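Local coordinates for tRNA (adenine(58)-N(1))-methyltransferase catalytic subunit TRM61 C-terminal domain-containing protein (Thermoplasma acidophilum, PDB 1YB2) that probably binds S-adenosyl-L-methionine and methylates adenine in RNA, as in tRNA (adenine(58)-N1)-methyltransferases, although its own activity has not been established, at residues A[29-34]-A[69-74]; A[62-67]-A[269-274]; A[139-144]-A[167-172]. One frame throughout, in Å; residues are numbered along the deposited sequence.

Interaction 1: A[29-34]-A[69-74]; sequences LVSEDE and SGKSFI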
ATOM      1  N   LEU A  29       3.358  20.548  -7.620  1.00 31.37           N
ATOM      2  CA  LEU A  29       2.159  21.373  -7.481  1.00 30.76           C
ATOM      3  C   LEU A  29       0.924  20.478  -7.655  1.00 30.81           C
ATOM      4  O   LEU A  29       0.731  19.873  -8.716  1.00 31.13           O
ATOM      5  CB  LEU A  29       2.163  22.497  -8.507  1.00 29.90           C
ATOM      6  CG  LEU A  29       3.333  23.481  -8.426  1.00 29.19           C
ATOM      7  CD1 LEU A  29       3.241  24.487  -9.533  1.00 28.40           C
ATOM      8  CD2 LEU A  29       3.375  24.190  -7.075  1.00 27.37           C
ATOM      9  N   VAL A  30       0.112  20.370  -6.614  1.00 30.41           N
ATOM     10  CA  VAL A  30      -1.029  19.454  -6.643  1.00 31.19           C
ATOM     11  C   VAL A  30      -2.348  20.211  -6.671  1.00 32.33           C
ATOM     12  O   VAL A  30      -2.398  21.397  -6.337  1.00 32.04           O
ATOM     13  CB  VAL A  30      -1.021  18.455  -5.444  1.00 30.88           C
ATOM     14  CG1 VAL A  30       0.296  17.729  -5.357  1.00 31.41           C
ATOM     15  CG2 VAL A  30      -1.323  19.153  -4.104  1.00 32.05           C
ATOM     16  N   SER A  31      -3.418  19.517  -7.064  1.00 33.06           N
ATOM     17  CA  SER A  31      -4.757  20.085  -7.046  1.00 34.08           C
ATOM     18  C   SER A  31      -5.785  18.977  -7.234  1.00 35.09           C
ATOM     19  O   SER A  31      -5.421  17.805  -7.363  1.00 35.34           O
ATOM     20  CB  SER A  31      -4.920  21.162  -8.125  1.00 33.56           C
ATOM     21  OG  SER A  31      -5.157  20.572  -9.390  1.00 33.59           O
ATOM     22  N   GLU A  32      -7.060  19.357  -7.239  1.00 36.40           N
ATOM     23  CA  GLU A  32      -8.152  18.421  -7.492  1.00 38.51           C
ATOM     24  C   GLU A  32      -8.183  17.986  -8.967  1.00 38.67           C
ATOM     25  O   GLU A  32      -8.904  17.054  -9.311  1.00 38.70           O
ATOM     26  CB  GLU A  32      -9.519  18.983  -7.037  1.00 38.06           C
ATOM     27  CG  GLU A  32     -10.496  17.858  -6.644  1.00 41.36           C
ATOM     28  CD  GLU A  32     -11.926  18.287  -6.247  1.00 42.17           C
ATOM     29  OE1 GLU A  32     -12.095  19.164  -5.345  1.00 45.76           O
ATOM     30  OE2 GLU A  32     -12.889  17.677  -6.805  1.00 46.37           O
ATOM     31  N   ASP A  33      -7.402  18.624  -9.835  1.00 39.22           N
ATOM     32  CA  ASP A  33      -7.251  18.066 -11.203  1.00 40.73           C
ATOM     33  C   ASP A  33      -5.845  18.038 -11.818  1.00 40.66           C
ATOM     34  O   ASP A  33      -5.256  16.964 -11.919  1.00 40.81           O
ATOM     35  CB  ASP A  33      -8.297  18.604 -12.193  1.00 40.87           C
ATOM     36  CG  ASP A  33      -8.227  20.092 -12.365  1.00 43.55           C
ATOM     37  OD1 ASP A  33      -8.143  20.793 -11.339  1.00 46.08           O
ATOM     38  OD2 ASP A  33      -8.259  20.565 -13.529  1.00 46.51           O
ATOM     39  N   GLU A  34      -5.304  19.188 -12.221  1.00 40.63           N
ATOM     40  CA  GLU A  34      -3.956  19.217 -12.825  1.00 40.40           C
ATOM     41  C   GLU A  34      -2.823  19.256 -11.797  1.00 39.28           C
ATOM     42  O   GLU A  34      -2.963  19.817 -10.703  1.00 38.70           O
ATOM     43  CB  GLU A  34      -3.809  20.382 -13.804  1.00 41.30           C
ATOM     44  CG  GLU A  34      -4.707  20.279 -15.026  1.00 44.89           C
ATOM     45  CD  GLU A  34      -4.149  19.347 -16.093  1.00 50.73           C
ATOM     46  OE1 GLU A  34      -2.974  19.531 -16.505  1.00 52.79           O
ATOM     47  OE2 GLU A  34      -4.893  18.436 -16.534  1.00 52.56           O
ATOM     48  N   SER A  69      -3.440  32.245 -12.833  1.00 36.98           N
ATOM     49  CA  SER A  69      -4.581  32.573 -13.702  1.00 37.54           C
ATOM     50  C   SER A  69      -5.937  32.087 -13.190  1.00 37.54           C
ATOM     51  O   SER A  69      -6.771  31.594 -13.959  1.00 37.94           O
ATOM     52  CB  SER A  69      -4.319  32.116 -15.139  1.00 37.45           C
ATOM     53  OG  SER A  69      -3.311  32.923 -15.722  1.00 38.30           O
ATOM     54  N   GLY A  70      -6.153  32.232 -11.887  1.00 37.22           N
ATOM     55  CA  GLY A  70      -7.420  31.846 -11.276  1.00 36.69           C
ATOM     56  C   GLY A  70      -7.511  30.394 -10.842  1.00 36.55           C
ATOM     57  O   GLY A  70      -8.513  29.986 -10.231  1.00 36.71           O
ATOM     58  N   LYS A  71      -6.479  29.603 -11.138  1.00 35.99           N
ATOM     59  CA  LYS A  71      -6.477  28.204 -10.701  1.00 35.30           C
ATOM     60  C   LYS A  71      -5.517  27.944  -9.536  1.00 34.16           C
ATOM     61  O   LYS A  71      -4.342  28.309  -9.604  1.00 33.45           O
ATOM     62  CB  LYS A  71      -6.169  27.266 -11.866  1.00 35.77           C
ATOM     63  CG  LYS A  71      -6.407  25.819 -11.510  1.00 37.64           C
ATOM     64  CD  LYS A  71      -6.088  24.891 -12.663  1.00 42.16           C
ATOM     65  CE  LYS A  71      -6.296  23.440 -12.230  1.00 44.73           C
ATOM     66  NZ  LYS A  71      -5.550  23.121 -10.975  1.00 47.33           N
ATOM     67  N   SER A  72      -6.036  27.290  -8.496  1.00 33.24           N
ATOM     68  CA  SER A  72      -5.292  26.968  -7.286  1.00 32.99           C
ATOM     69  C   SER A  72      -4.418  25.710  -7.395  1.00 31.93           C
ATOM     70  O   SER A  72      -4.885  24.638  -7.790  1.00 31.96           O
ATOM     71  CB  SER A  72      -6.253  26.768  -6.116  1.00 33.56           C
ATOM     72  OG  SER A  72      -6.916  27.972  -5.778  1.00 35.94           O
ATOM     73  N   PHE A  73      -3.158  25.849  -6.996  1.00 30.22           N
ATOM     74  CA  PHE A  73      -2.274  24.707  -6.793  1.00 28.68           C
ATOM     75  C   PHE A  73      -1.719  24.768  -5.391  1.00 27.84           C
ATOM     76  O   PHE A  73      -1.419  25.872  -4.901  1.00 27.51           O
ATOM     77  CB  PHE A  73      -1.109  24.767  -7.782  1.00 28.06           C
ATOM     78  CG  PHE A  73      -1.511  24.503  -9.198  1.00 29.45           C
ATOM     79  CD1 PHE A  73      -1.501  23.203  -9.708  1.00 30.97           C
ATOM     80  CD2 PHE A  73      -1.910  25.552 -10.027  1.00 30.71           C
ATOM     81  CE1 PHE A  73      -1.885  22.950 -11.031  1.00 31.56           C
ATOM     82  CE2 PHE A  73      -2.297  25.315 -11.363  1.00 31.80           C
ATOM     83  CZ  PHE A  73      -2.281  24.016 -11.861  1.00 29.23           C
ATOM     84  N   ILE A  74      -1.563  23.608  -4.761  1.00 26.74           N
ATOM     85  CA  ILE A  74      -0.913  23.529  -3.444  1.00 26.15           C
ATOM     86  C   ILE A  74       0.517  22.990  -3.628  1.00 26.09           C
ATOM     87  O   ILE A  74       0.736  21.990  -4.337  1.00 25.68           O
ATOM     88  CB  ILE A  74      -1.715  22.656  -2.434  1.00 25.54           C
ATOM     89  CG1 ILE A  74      -3.203  23.088  -2.358  1.00 27.25           C
ATOM     90  CG2 ILE A  74      -1.071  22.669  -1.039  1.00 24.01           C
ATOM     91  CD1 ILE A  74      -3.428  24.614  -2.087  1.00 25.90           C
TER

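Interaction 2: A[62-67]-A[269-274]; sequences PGDELI and SGMVYR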
ATOM      1  N   PRO A  62       5.951  23.977   1.619  1.00 26.34           N
ATOM      2  CA  PRO A  62       4.859  23.013   1.429  1.00 25.28           C
ATOM      3  C   PRO A  62       3.548  23.529   2.043  1.00 24.01           C
ATOM      4  O   PRO A  62       3.557  24.161   3.105  1.00 23.75           O
ATOM      5  CB  PRO A  62       5.339  21.768   2.193  1.00 25.80           C
ATOM      6  CG  PRO A  62       6.857  21.887   2.203  1.00 26.86           C
ATOM      7  CD  PRO A  62       7.154  23.365   2.221  1.00 26.29           C
ATOM      8  N   GLY A  63       2.431  23.261   1.376  1.00 23.31           N
ATOM      9  CA  GLY A  63       1.128  23.745   1.840  1.00 21.71           C
ATOM     10  C   GLY A  63       0.766  25.136   1.317  1.00 21.50           C
ATOM     11  O   GLY A  63      -0.396  25.522   1.389  1.00 20.77           O
ATOM     12  N   ASP A  64       1.736  25.897   0.785  1.00 21.35           N
ATOM     13  CA  ASP A  64       1.413  27.233   0.205  1.00 22.03           C
ATOM     14  C   ASP A  64       0.500  27.060  -1.011  1.00 22.85           C
ATOM     15  O   ASP A  64       0.615  26.100  -1.756  1.00 21.81           O
ATOM     16  CB  ASP A  64       2.668  28.041  -0.210  1.00 21.62           C
ATOM     17  CG  ASP A  64       3.488  28.548   0.973  1.00 22.02           C
ATOM     18  OD1 ASP A  64       3.056  28.433   2.138  1.00 22.73           O
ATOM     19  OD2 ASP A  64       4.596  29.080   0.735  1.00 23.77           O
ATOM     20  N   GLU A  65      -0.431  27.988  -1.186  1.00 23.84           N
ATOM     21  CA  GLU A  65      -1.334  27.960  -2.322  1.00 25.71           C
ATOM     22  C   GLU A  65      -0.831  28.957  -3.359  1.00 25.90           C
ATOM     23  O   GLU A  65      -0.591  30.136  -3.050  1.00 26.24           O
ATOM     24  CB  GLU A  65      -2.760  28.315  -1.875  1.00 25.00           C
ATOM     25  CG  GLU A  65      -3.757  28.368  -2.990  1.00 26.93           C
ATOM     26  CD  GLU A  65      -5.203  28.533  -2.497  1.00 28.95           C
ATOM     27  OE1 GLU A  65      -6.112  28.503  -3.358  1.00 31.42           O
ATOM     28  OE2 GLU A  65      -5.428  28.685  -1.268  1.00 30.54           O
ATOM     29  N   LEU A  66      -0.632  28.476  -4.581  1.00 26.90           N
ATOM     30  CA  LEU A  66      -0.245  29.334  -5.698  1.00 28.26           C
ATOM     31  C   LEU A  66      -1.423  29.387  -6.661  1.00 28.98           C
ATOM     32  O   LEU A  66      -1.857  28.358  -7.177  1.00 28.68           O
ATOM     33  CB  LEU A  66       1.028  28.819  -6.405  1.00 28.20           C
ATOM     34  CG  LEU A  66       2.254  28.401  -5.577  1.00 28.58           C
ATOM     35  CD1 LEU A  66       3.425  27.970  -6.472  1.00 28.89           C
ATOM     36  CD2 LEU A  66       2.701  29.498  -4.625  1.00 28.09           C
ATOM     37  N   ILE A  67      -1.962  30.584  -6.859  1.00 30.13           N
ATOM     38  CA  ILE A  67      -3.099  30.781  -7.758  1.00 31.67           C
ATOM     39  C   ILE A  67      -2.564  31.366  -9.054  1.00 32.87           C
ATOM     40  O   ILE A  67      -2.166  32.522  -9.124  1.00 33.04           O
ATOM     41  CB  ILE A  67      -4.218  31.681  -7.140  1.00 32.07           C
ATOM     42  CG1 ILE A  67      -4.582  31.192  -5.727  1.00 31.14           C
ATOM     43  CG2 ILE A  67      -5.468  31.712  -8.076  1.00 32.16           C
ATOM     44  CD1 ILE A  67      -5.720  31.984  -5.031  1.00 31.51           C
ATOM     45  N   SER A 269      -0.847  25.601   4.208  1.00 23.58           N
ATOM     46  CA  SER A 269      -0.149  26.423   5.189  1.00 23.31           C
ATOM     47  C   SER A 269      -0.946  27.669   5.596  1.00 23.91           C
ATOM     48  O   SER A 269      -0.694  28.253   6.650  1.00 23.64           O
ATOM     49  CB  SER A 269       1.226  26.858   4.644  1.00 23.70           C
ATOM     50  OG  SER A 269       1.065  27.724   3.526  1.00 22.59           O
ATOM     51  N   GLY A 270      -1.894  28.073   4.756  1.00 23.32           N
ATOM     52  CA  GLY A 270      -2.629  29.311   4.958  1.00 22.97           C
ATOM     53  C   GLY A 270      -2.114  30.473   4.112  1.00 23.59           C
ATOM     54  O   GLY A 270      -2.801  31.497   3.995  1.00 24.12           O
HETATM   55  N   MSE A 271      -0.914  30.331   3.544  1.00 23.08           N
HETATM   56  CA  MSE A 271      -0.300  31.380   2.723  1.00 23.88           C
HETATM   57  C   MSE A 271      -0.727  31.209   1.248  1.00 23.60           C
HETATM   58  O   MSE A 271      -0.708  30.102   0.697  1.00 22.64           O
HETATM   59  CB  MSE A 271       1.234  31.406   2.879  1.00 24.61           C
HETATM   60  CG  MSE A 271       1.913  32.530   2.137  1.00 27.50           C
HETATM   61 SE   MSE A 271       1.335  34.308   2.867  1.00 40.11          SE
HETATM   62  CE  MSE A 271       1.984  35.522   1.422  1.00 29.25           C
ATOM     63  N   VAL A 272      -1.129  32.320   0.639  1.00 23.76           N
ATOM     64  CA  VAL A 272      -1.596  32.355  -0.743  1.00 24.09           C
ATOM     65  C   VAL A 272      -0.784  33.373  -1.569  1.00 25.11           C
ATOM     66  O   VAL A 272      -0.590  34.520  -1.148  1.00 24.59           O
ATOM     67  CB  VAL A 272      -3.109  32.686  -0.842  1.00 24.77           C
ATOM     68  CG1 VAL A 272      -3.625  32.391  -2.244  1.00 24.38           C
ATOM     69  CG2 VAL A 272      -3.933  31.897   0.175  1.00 23.88           C
ATOM     70  N   TYR A 273      -0.272  32.923  -2.716  1.00 25.66           N
ATOM     71  CA  TYR A 273       0.402  33.794  -3.683  1.00 26.77           C
ATOM     72  C   TYR A 273      -0.369  33.799  -4.993  1.00 28.22           C
ATOM     73  O   TYR A 273      -0.898  32.773  -5.426  1.00 27.17           O
ATOM     74  CB  TYR A 273       1.829  33.325  -3.956  1.00 26.24           C
ATOM     75  CG  TYR A 273       2.713  33.333  -2.745  1.00 25.84           C
ATOM     76  CD1 TYR A 273       3.369  34.500  -2.343  1.00 25.78           C
ATOM     77  CD2 TYR A 273       2.894  32.174  -1.990  1.00 25.43           C
ATOM     78  CE1 TYR A 273       4.184  34.510  -1.221  1.00 25.07           C
ATOM     79  CE2 TYR A 273       3.700  32.175  -0.866  1.00 25.91           C
ATOM     80  CZ  TYR A 273       4.350  33.345  -0.499  1.00 25.53           C
ATOM     81  OH  TYR A 273       5.137  33.343   0.613  1.00 26.24           O
ATOM     82  N   ARG A 274      -0.430  34.966  -5.620  1.00 30.08           N
ATOM     83  CA  ARG A 274      -1.137  35.122  -6.887  1.00 32.39           C
ATOM     84  C   ARG A 274      -0.168  35.605  -7.947  1.00 33.84           C
ATOM     85  O   ARG A 274       0.560  36.576  -7.720  1.00 33.87           O
ATOM     86  CB  ARG A 274      -2.274  36.132  -6.733  1.00 32.46           C
ATOM     87  CG  ARG A 274      -3.385  35.633  -5.827  1.00 33.88           C
ATOM     88  CD  ARG A 274      -4.213  36.785  -5.282  1.00 34.20           C
ATOM     89  NE  ARG A 274      -5.072  36.315  -4.208  1.00 33.72           N
ATOM     90  CZ  ARG A 274      -6.235  35.695  -4.384  1.00 36.44           C
ATOM     91  NH1 ARG A 274      -6.927  35.306  -3.325  1.00 37.21           N
ATOM     92  NH2 ARG A 274      -6.707  35.449  -5.609  1.00 36.60           N
TER
HETATM   93  O   HOH W   1      -2.010  27.790   1.738  1.00 16.72           O
HETATM   94  O   HOH W   2       5.757  31.212   1.770  1.00 25.19           O

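Interaction 3: A[139-144]-A[167-172]; sequences TVVERD and SRSDIA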
ATOM      1  N   THR A 139       0.541   7.357  16.689  1.00 24.32           N
ATOM      2  CA  THR A 139      -0.382   7.787  17.723  1.00 25.12           C
ATOM      3  C   THR A 139      -1.802   7.392  17.359  1.00 24.96           C
ATOM      4  O   THR A 139      -2.326   7.774  16.308  1.00 25.89           O
ATOM      5  CB  THR A 139      -0.259   9.313  17.980  1.00 25.57           C
ATOM      6  OG1 THR A 139       1.110   9.614  18.307  1.00 27.38           O
ATOM      7  CG2 THR A 139      -1.181   9.770  19.165  1.00 25.28           C
ATOM      8  N   VAL A 140      -2.428   6.623  18.234  1.00 25.20           N
ATOM      9  CA  VAL A 140      -3.763   6.088  17.975  1.00 24.98           C
ATOM     10  C   VAL A 140      -4.744   6.739  18.936  1.00 25.29           C
ATOM     11  O   VAL A 140      -4.563   6.685  20.162  1.00 25.09           O
ATOM     12  CB  VAL A 140      -3.790   4.548  18.147  1.00 25.11           C
ATOM     13  CG1 VAL A 140      -5.196   3.998  17.950  1.00 25.02           C
ATOM     14  CG2 VAL A 140      -2.815   3.887  17.172  1.00 24.61           C
ATOM     15  N   VAL A 141      -5.755   7.392  18.371  1.00 24.89           N
ATOM     16  CA  VAL A 141      -6.838   8.013  19.128  1.00 24.90           C
ATOM     17  C   VAL A 141      -8.078   7.168  18.877  1.00 25.90           C
ATOM     18  O   VAL A 141      -8.530   7.054  17.725  1.00 25.97           O
ATOM     19  CB  VAL A 141      -7.110   9.479  18.656  1.00 24.80           C
ATOM     20  CG1 VAL A 141      -8.239  10.140  19.481  1.00 24.03           C
ATOM     21  CG2 VAL A 141      -5.846  10.318  18.714  1.00 24.29           C
ATOM     22  N   GLU A 142      -8.599   6.545  19.932  1.00 26.53           N
ATOM     23  CA  GLU A 142      -9.751   5.637  19.827  1.00 28.23           C
ATOM     24  C   GLU A 142     -10.734   5.850  20.982  1.00 29.55           C
ATOM     25  O   GLU A 142     -10.362   5.733  22.146  1.00 29.52           O
ATOM     26  CB  GLU A 142      -9.289   4.170  19.767  1.00 27.73           C
ATOM     27  CG  GLU A 142     -10.395   3.105  19.872  1.00 29.12           C
ATOM     28  CD  GLU A 142     -11.496   3.236  18.806  1.00 30.93           C
ATOM     29  OE1 GLU A 142     -11.176   3.451  17.623  1.00 29.87           O
ATOM     30  OE2 GLU A 142     -12.691   3.105  19.157  1.00 32.30           O
ATOM     31  N   ARG A 143     -11.992   6.131  20.648  1.00 31.49           N
ATOM     32  CA  ARG A 143     -13.030   6.421  21.658  1.00 33.83           C
ATOM     33  C   ARG A 143     -13.492   5.189  22.452  1.00 33.96           C
ATOM     34  O   ARG A 143     -13.920   5.313  23.603  1.00 34.29           O
ATOM     35  CB  ARG A 143     -14.234   7.113  21.003  1.00 33.75           C
ATOM     36  CG  ARG A 143     -14.999   6.221  20.008  1.00 35.38           C
ATOM     37  CD  ARG A 143     -16.089   6.979  19.285  1.00 36.32           C
ATOM     38  NE  ARG A 143     -15.536   7.966  18.357  1.00 43.49           N
ATOM     39  CZ  ARG A 143     -16.264   8.760  17.573  1.00 44.81           C
ATOM     40  NH1 ARG A 143     -17.595   8.684  17.588  1.00 45.94           N
ATOM     41  NH2 ARG A 143     -15.659   9.631  16.771  1.00 45.31           N
ATOM     42  N   ASP A 144     -13.424   4.014  21.839  1.00 34.68           N
ATOM     43  CA  ASP A 144     -13.889   2.778  22.471  1.00 35.85           C
ATOM     44  C   ASP A 144     -12.755   2.049  23.199  1.00 36.05           C
ATOM     45  O   ASP A 144     -11.805   1.574  22.570  1.00 35.64           O
ATOM     46  CB  ASP A 144     -14.545   1.868  21.431  1.00 36.20           C
ATOM     47  CG  ASP A 144     -15.313   0.725  22.056  1.00 38.98           C
ATOM     48  OD1 ASP A 144     -14.698  -0.309  22.401  1.00 41.34           O
ATOM     49  OD2 ASP A 144     -16.547   0.863  22.202  1.00 42.38           O
ATOM     50  N   SER A 167      -4.416   7.314  22.842  1.00 24.40           N
ATOM     51  CA  SER A 167      -5.337   8.134  23.608  1.00 25.27           C
ATOM     52  C   SER A 167      -6.723   7.533  23.492  1.00 26.00           C
ATOM     53  O   SER A 167      -7.267   7.411  22.401  1.00 24.90           O
ATOM     54  CB  SER A 167      -5.356   9.566  23.096  1.00 25.20           C
ATOM     55  OG  SER A 167      -6.276  10.309  23.866  1.00 26.49           O
ATOM     56  N   ARG A 168      -7.276   7.127  24.624  1.00 26.98           N
ATOM     57  CA  ARG A 168      -8.636   6.636  24.669  1.00 29.21           C
ATOM     58  C   ARG A 168      -9.512   7.868  24.871  1.00 30.40           C
ATOM     59  O   ARG A 168      -9.751   8.303  25.999  1.00 30.34           O
ATOM     60  CB  ARG A 168      -8.819   5.623  25.818  1.00 29.62           C
ATOM     61  CG  ARG A 168      -9.933   4.583  25.612  1.00 30.84           C
ATOM     62  CD  ARG A 168     -11.326   5.208  25.481  1.00 32.37           C
ATOM     63  NE  ARG A 168     -11.728   5.943  26.683  1.00 34.28           N
ATOM     64  CZ  ARG A 168     -12.599   6.953  26.694  1.00 34.01           C
ATOM     65  NH1 ARG A 168     -13.169   7.353  25.565  1.00 34.48           N
ATOM     66  NH2 ARG A 168     -12.891   7.573  27.831  1.00 34.09           N
ATOM     67  N   SER A 169      -9.957   8.442  23.760  1.00 31.72           N
ATOM     68  CA  SER A 169     -10.766   9.644  23.788  1.00 33.05           C
ATOM     69  C   SER A 169     -11.400   9.838  22.425  1.00 34.17           C
ATOM     70  O   SER A 169     -10.987   9.206  21.440  1.00 34.22           O
ATOM     71  CB  SER A 169      -9.910  10.873  24.136  1.00 33.22           C
ATOM     72  OG  SER A 169      -8.976  11.151  23.108  1.00 33.22           O
ATOM     73  N   ASP A 170     -12.415  10.698  22.379  1.00 35.24           N
ATOM     74  CA  ASP A 170     -12.951  11.191  21.122  1.00 36.44           C
ATOM     75  C   ASP A 170     -11.954  12.199  20.587  1.00 36.36           C
ATOM     76  O   ASP A 170     -11.347  12.956  21.363  1.00 36.06           O
ATOM     77  CB  ASP A 170     -14.307  11.876  21.341  1.00 37.46           C
ATOM     78  CG  ASP A 170     -15.026  12.184  20.032  1.00 40.14           C
ATOM     79  OD1 ASP A 170     -15.979  11.431  19.703  1.00 43.54           O
ATOM     80  OD2 ASP A 170     -14.637  13.161  19.329  1.00 42.72           O
ATOM     81  N   ILE A 171     -11.799  12.213  19.264  1.00 36.11           N
ATOM     82  CA  ILE A 171     -10.907  13.157  18.595  1.00 36.40           C
ATOM     83  C   ILE A 171     -11.201  14.621  18.967  1.00 36.69           C
ATOM     84  O   ILE A 171     -10.280  15.437  19.058  1.00 36.87           O
ATOM     85  CB  ILE A 171     -10.850  12.922  17.037  1.00 35.82           C
ATOM     86  CG1 ILE A 171      -9.788  13.806  16.375  1.00 35.05           C
ATOM     87  CG2 ILE A 171     -12.207  13.133  16.382  1.00 35.55           C
ATOM     88  CD1 ILE A 171      -8.359  13.466  16.789  1.00 34.55           C
ATOM     89  N   ALA A 172     -12.471  14.938  19.211  1.00 37.51           N
ATOM     90  CA  ALA A 172     -12.861  16.298  19.627  1.00 38.55           C
ATOM     91  C   ALA A 172     -12.129  16.747  20.897  1.00 39.03           C
ATOM     92  O   ALA A 172     -11.692  17.900  21.003  1.00 39.56           O
ATOM     93  CB  ALA A 172     -14.374  16.380  19.834  1.00 38.60           C
TER

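Interaction 1: A[29-34]-A[69-74]
Phe73 lays its ring along Leu29, with CD1 3.9 Å from Leu29 CB. On the same side chain, Phe73 CE1 lies 3.3 Å from Glu34 O, which approaches the ring obliquely. Lys71 NZ stands 3.5 Å above one face of the Phe73 ring, offset toward the rim. The lysine chain runs out straight from a CG anti to the backbone N (chi1 -169°) and bends only at its last torsion, which turns NZ in toward Ser31. Lys71 NZ donates to Ser31 OG at 3.0 Å. Lys71 NZ and Asp33 OD1 form a long salt bridge of 3.5 Å.

Ser31 OG is the hub of the turn. It accepts from Lys71 NZ and from Asp33 N, the latter closing an ST turn. Ser31 OG donates to Glu34 O at 2.7 Å, in the carbonyl plane on a lone pair. Three bonds fix its rotation; the one from Lys71 ties the turn to strand 71-76.

Before the turn the backbones pair as antiparallel strands. Val30 and Ile74 form a hydrogen-bonded pair, with Val30 N to Ile74 O at 2.9 Å; the return bond, Ile74 N to Val30 O, is also near-linear. On the face of Val30 and Ile74, Val30 CG2 packs on Ile74 CB.

This contact belongs to the N-terminal FKBP-like domain. Strand 28-30 lies between strands 36-39 and 71-76 of its mixed sheet. Strand 65-68 flanks strand 71-76 on the other side, and Leu232 and His230 of strand 229-242 touch Val30 and Ile74 respectively.

Interaction 2: A[62-67]-A[269-274]
The Tyr273 ring is met at its edge, in plane, by Asp64 OD2, which is 3.6 Å from Tyr273 CE2. The two segments form a parallel strand pair, in which the C-terminal strand 272-274 is added beside strand 65-68 of the N-terminal domain's sheet. A water also lies at the edge of the Tyr273 ring. It donates to Asp64 OD2 and accepts from Tyr273 OH, so it joins the carboxylate to the phenol. The carboxylate and ring planes are turned 58° apart. The Arg274 guanidinium carries Ile67 CD1 over one face, 3.5 Å above the plane and toward the rim.

The strand axes are 4.8 Å apart at closest approach and 20° from parallel. Three straight backbone bonds alternate across the pair: Glu65 N to Met271 O, Tyr273 N to Glu65 O and Ile67 N to Tyr273 O. Each donor comes in nearly head-on to the carbonyl oxygen.

Glu65, Val272, Ile67 and Arg274 share one face. Val272 CG1, anti to the backbone N (chi1 -167°), reaches Ile67 CD1 at 3.5 Å. Glu65 runs extended beside Val272, and its OE1 is bonded to Ser72 in the next strand. Leu66 and Tyr273 take the other face, where Leu66 CD2 touches Tyr273 CD2.

Ahead of the strands, a second water bridges Gly63 O and Met271 O, while Ser269 N donates to Gly63 O from above the carbonyl plane. Asp64 OD2 has a further partner in the backbone N of Glu61. Ser269 OG accepts from Met271 N in an ST turn and gives its proton to the anti lone pair of Asp64 OD1, 2.5 Å away.

Interaction 3: A[139-144]-A[167-172]
Val140 O accepts from Ser167 N at 2.8 Å, continuing the parallel pairing of strands 137-141 and 164-167. Val141 pairs with Ser167, and its CG1 lies 3.5 Å from Ser169 O and also faces Ile171 CD1. Glu142 N then donates to Ser167 O at 2.9 Å, while Glu142 O takes only a weak bond from Ser169 N. The Glu142 side chain starts out away from 167-172. Its OE2 accepts from Asp144 N, and its OE1 accepts from Val119 N.

Arg143 lies beside Asp170. Asp170 OD1 sits 3.4 Å above the centre of the Arg143 guanidinium, so this salt bridge rests on charge, with no N-H aimed at the oxygen. Asp170 OD2 is held by Ala172 N in an Asx turn. Arg168 bends at chi2 and chi3 to bring NH1 to 2.9 Å from Arg143 O in a bent bond, with the oxygen tilted out of the guanidinium plane.

Glu142 and Asp170 are predicted S-adenosyl-L-methionine ligands, consistent with a site at the C-terminal ends of the parallel strands in a Rossmann-like methyltransferase. Asp144 caps helix 145-156 through Asn147 N, and Leu148 of that helix touches Glu142 and Arg168. Strand 137-141 lies between strand 113-117 and the outermost strand 164-167.

From the N terminus, the chain enters the FKBP-like domain, and interaction 1 closes a loop of 34 residues by pairing 29-34 with 69-74. Before that loop ends, 62-67 opens interaction 2, which closes only at 269-274, near the C terminus. The two therefore cross. They also touch, through adjacent strands 65-68 and 71-76 of one sheet, with their centres 10 Å apart. Interaction 3 closes a short loop within the long span of interaction 2, after interaction 1 has closed. It belongs to the methyltransferase sheet, with its nearest atoms about 19 Å from interaction 2. Interaction 2 thus returns the chain's end to the N-terminal sheet after the methyltransferase domain.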